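Putative exported protein (Bordetella pertussis Tohama I, PDB 2PFY) binds pyroglutamic acid as an extracytoplasmic solute receptor, probably delivering it to a tripartite ATP-independent periplasmic (TRAP) transporter. Local coordinates at residues A[120-125]-A[201-206]. Residues are numbered along the deposited sequence; the frame is centred on the assembly and turned at random.
Sequences WPPQGI and DAQAFI. With PCA (pyroglutamic acid), chain E.
Gln123 and Phe205 join two connecting segments, running roughly antiparallel, in a buried backbone and side-chain contact beside the ligand pocket. Residues 120-125 lead from strand 112-119 into strand 124-127, and residues 201-206 lead from strand 198-201 into strand 208-214. Both segments therefore pass between the two larger sheets of this periplasmic binding protein fold. Two hydrogen bonds hold the backbone N-H and C=O of Gln123. Gln123 N donates to Phe205 O over 3.0 Å, with a bent N-H...O angle of 141°. Ala204 N donates to Gln123 O over 2.9 Å and is straighter, at 165°. Phe205 O also receives a CA-H...O contact from Pro122 CA at 3.4 Å. Gln123 CG lies over one face of the Phe205 ring, in a CH-pi contact 3.7 Å from the ring centroid. A bend at chi2 (-68°) turns the amide from there toward the pyroglutamic acid. One residue earlier, Pro122 CB packs on Gln203 CG at 3.6 Å, and Pro122 CG meets Ile206 CG2. The Trp120 ring lays one face on the ligand, with PCA CD 3.3 Å above its plane. Thr182, Ser183 and Arg143 are among the ligand's hydrogen-bonding partners. Ala204 and Phe205 are thus placed as a second shell: the two backbone bonds and the Phe205 face are consistent with fixing the position of Gln123, which lines the pocket with Trp120.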
ATOM      1  N   TRP A 120      -1.508  -2.957   4.032  1.00 17.90           N
ATOM      2  CA  TRP A 120      -2.649  -2.117   4.388  1.00 18.23           C
ATOM      3  C   TRP A 120      -3.847  -3.051   4.672  1.00 18.60           C
ATOM      4  O   TRP A 120      -3.814  -4.239   4.329  1.00 18.58           O
ATOM      5  CB  TRP A 120      -2.999  -1.223   3.185  1.00 17.58           C
ATOM      6  CG  TRP A 120      -2.049  -0.101   3.001  1.00 17.12           C
ATOM      7  CD1 TRP A 120      -0.924  -0.063   2.193  1.00 16.57           C
ATOM      8  CD2 TRP A 120      -2.145   1.173   3.627  1.00 17.00           C
ATOM      9  NE1 TRP A 120      -0.333   1.173   2.279  1.00 16.14           N
ATOM     10  CE2 TRP A 120      -1.066   1.955   3.149  1.00 18.33           C
ATOM     11  CE3 TRP A 120      -3.050   1.738   4.553  1.00 16.15           C
ATOM     12  CZ2 TRP A 120      -0.868   3.279   3.555  1.00 18.18           C
ATOM     13  CZ3 TRP A 120      -2.846   3.060   4.968  1.00 15.84           C
ATOM     14  CH2 TRP A 120      -1.765   3.812   4.461  1.00 17.99           C
ATOM     15  N   PRO A 121      -4.903  -2.518   5.318  1.00 18.49           N
ATOM     16  CA  PRO A 121      -6.143  -3.272   5.397  1.00 19.52           C
ATOM     17  C   PRO A 121      -6.840  -3.307   4.022  1.00 20.12           C
ATOM     18  O   PRO A 121      -6.406  -2.624   3.080  1.00 20.64           O
ATOM     19  CB  PRO A 121      -6.977  -2.502   6.465  1.00 18.38           C
ATOM     20  CG  PRO A 121      -5.958  -1.563   7.173  1.00 16.98           C
ATOM     21  CD  PRO A 121      -4.988  -1.240   6.045  1.00 17.99           C
ATOM     22  N   PRO A 122      -7.884  -4.145   3.885  1.00 20.21           N
ATOM     23  CA  PRO A 122      -8.617  -4.246   2.626  1.00 20.32           C
ATOM     24  C   PRO A 122      -9.231  -2.918   2.182  1.00 20.62           C
ATOM     25  O   PRO A 122      -9.571  -2.072   3.035  1.00 20.48           O
ATOM     26  CB  PRO A 122      -9.719  -5.257   2.947  1.00 20.09           C
ATOM     27  CG  PRO A 122      -9.137  -6.095   4.072  1.00 20.21           C
ATOM     28  CD  PRO A 122      -8.396  -5.075   4.908  1.00 20.15           C
ATOM     29  N   GLN A 123      -9.371  -2.716   0.865  1.00 20.18           N
ATOM     30  CA  GLN A 123      -9.788  -1.408   0.349  1.00 20.95           C
ATOM     31  C   GLN A 123     -11.311  -1.337   0.220  1.00 22.17           C
ATOM     32  O   GLN A 123     -11.915  -2.164  -0.461  1.00 23.31           O
ATOM     33  CB  GLN A 123      -9.156  -1.140  -1.026  1.00 19.89           C
ATOM     34  CG  GLN A 123      -7.613  -1.294  -1.053  1.00 20.16           C
ATOM     35  CD  GLN A 123      -6.917  -0.205  -0.242  1.00 18.23           C
ATOM     36  OE1 GLN A 123      -6.482  -0.417   0.898  1.00 20.59           O
ATOM     37  NE2 GLN A 123      -6.853   0.960  -0.803  1.00 17.32           N
ATOM     38  N   GLY A 124     -11.914  -0.350   0.869  1.00 22.76           N
ATOM     39  CA  GLY A 124     -13.369  -0.055   0.709  1.00 22.59           C
ATOM     40  C   GLY A 124     -13.573   1.183  -0.158  1.00 22.29           C
ATOM     41  O   GLY A 124     -12.601   1.776  -0.681  1.00 22.36           O
ATOM     42  N   ILE A 125     -14.833   1.564  -0.323  1.00 22.30           N
ATOM     43  CA  ILE A 125     -15.223   2.714  -1.148  1.00 22.63           C
ATOM     44  C   ILE A 125     -15.858   3.763  -0.257  1.00 22.03           C
ATOM     45  O   ILE A 125     -16.697   3.430   0.561  1.00 20.75           O
ATOM     46  CB  ILE A 125     -16.218   2.274  -2.273  1.00 23.68           C
ATOM     47  CG1 ILE A 125     -15.480   1.338  -3.234  1.00 24.06           C
ATOM     48  CG2 ILE A 125     -16.788   3.528  -3.049  1.00 23.05           C
ATOM     49  CD1 ILE A 125     -16.349   0.486  -4.182  1.00 24.07           C
ATOM     50  N   ASP A 201     -17.636  -1.692   2.682  1.00 22.80           N
ATOM     51  CA  ASP A 201     -16.586  -2.643   3.043  1.00 24.08           C
ATOM     52  C   ASP A 201     -16.350  -3.564   1.834  1.00 24.08           C
ATOM     53  O   ASP A 201     -16.725  -4.741   1.837  1.00 24.35           O
ATOM     54  CB  ASP A 201     -17.036  -3.423   4.310  1.00 23.23           C
ATOM     55  CG  ASP A 201     -15.938  -4.352   4.889  1.00 25.96           C
ATOM     56  OD1 ASP A 201     -14.824  -4.427   4.323  1.00 25.60           O
ATOM     57  OD2 ASP A 201     -16.189  -5.017   5.934  1.00 26.87           O
ATOM     58  N   ALA A 202     -15.765  -2.996   0.775  1.00 24.64           N
ATOM     59  CA  ALA A 202     -15.599  -3.701  -0.490  1.00 24.68           C
ATOM     60  C   ALA A 202     -14.585  -4.843  -0.449  1.00 25.32           C
ATOM     61  O   ALA A 202     -14.724  -5.822  -1.177  1.00 26.24           O
ATOM     62  CB  ALA A 202     -15.226  -2.718  -1.595  1.00 24.17           C
ATOM     63  N   GLN A 203     -13.566  -4.715   0.403  1.00 25.40           N
ATOM     64  CA  GLN A 203     -12.361  -5.547   0.321  1.00 24.80           C
ATOM     65  C   GLN A 203     -11.920  -5.763  -1.132  1.00 23.92           C
ATOM     66  O   GLN A 203     -11.691  -6.909  -1.551  1.00 25.12           O
ATOM     67  CB  GLN A 203     -12.589  -6.914   1.011  1.00 25.23           C
ATOM     68  CG  GLN A 203     -12.902  -6.825   2.512  1.00 26.25           C
ATOM     69  CD  GLN A 203     -12.990  -8.186   3.195  1.00 26.77           C
ATOM     70  OE1 GLN A 203     -12.102  -9.061   3.038  1.00 30.76           O
ATOM     71  NE2 GLN A 203     -14.051  -8.371   3.970  1.00 26.87           N
ATOM     72  N   ALA A 204     -11.807  -4.697  -1.916  1.00 22.89           N
ATOM     73  CA  ALA A 204     -11.475  -4.863  -3.339  1.00 22.82           C
ATOM     74  C   ALA A 204     -10.111  -5.574  -3.529  1.00 22.74           C
ATOM     75  O   ALA A 204      -9.955  -6.464  -4.384  1.00 22.13           O
ATOM     76  CB  ALA A 204     -11.489  -3.537  -4.055  1.00 22.98           C
ATOM     77  N   PHE A 205      -9.136  -5.180  -2.710  1.00 22.71           N
ATOM     78  CA  PHE A 205      -7.840  -5.812  -2.677  1.00 21.71           C
ATOM     79  C   PHE A 205      -7.092  -5.405  -1.415  1.00 22.59           C
ATOM     80  O   PHE A 205      -7.574  -4.599  -0.590  1.00 22.29           O
ATOM     81  CB  PHE A 205      -7.018  -5.479  -3.955  1.00 22.01           C
ATOM     82  CG  PHE A 205      -6.836  -4.016  -4.201  1.00 22.88           C
ATOM     83  CD1 PHE A 205      -5.711  -3.330  -3.690  1.00 21.52           C
ATOM     84  CD2 PHE A 205      -7.808  -3.294  -4.885  1.00 22.42           C
ATOM     85  CE1 PHE A 205      -5.539  -1.961  -3.900  1.00 20.45           C
ATOM     86  CE2 PHE A 205      -7.651  -1.884  -5.084  1.00 24.12           C
ATOM     87  CZ  PHE A 205      -6.524  -1.236  -4.612  1.00 20.30           C
ATOM     88  N   ILE A 206      -5.935  -6.013  -1.215  1.00 22.56           N
ATOM     89  CA  ILE A 206      -5.147  -5.616  -0.073  1.00 23.17           C
ATOM     90  C   ILE A 206      -3.696  -5.258  -0.508  1.00 21.97           C
ATOM     91  O   ILE A 206      -2.856  -6.157  -0.726  1.00 21.44           O
ATOM     92  CB  ILE A 206      -5.345  -6.520   1.246  1.00 24.90           C
ATOM     93  CG1 ILE A 206      -4.080  -7.151   1.736  1.00 25.98           C
ATOM     94  CG2 ILE A 206      -6.610  -7.439   1.314  1.00 22.09           C
ATOM     95  CD1 ILE A 206      -3.314  -6.218   2.461  1.00 33.90           C
TER
HETATM   96  N   PCA E 302      -4.070   3.795   1.952  1.00 22.63           N
HETATM   97  CA  PCA E 302      -3.121   4.243   0.906  1.00 23.48           C
HETATM   98  CB  PCA E 302      -2.896   3.126  -0.083  1.00 22.44           C
HETATM   99  CG  PCA E 302      -3.796   2.004   0.342  1.00 23.29           C
HETATM  100  CD  PCA E 302      -4.451   2.473   1.598  1.00 20.74           C
HETATM  101  OE  PCA E 302      -5.196   1.782   2.285  1.00 22.48           O
HETATM  102  C   PCA E 302      -3.663   5.468   0.195  1.00 24.18           C
HETATM  103  O   PCA E 302      -2.982   6.186  -0.547  1.00 24.73           O
HETATM  104  OXT PCA E 302      -4.832   5.760   0.368  1.00 25.49           O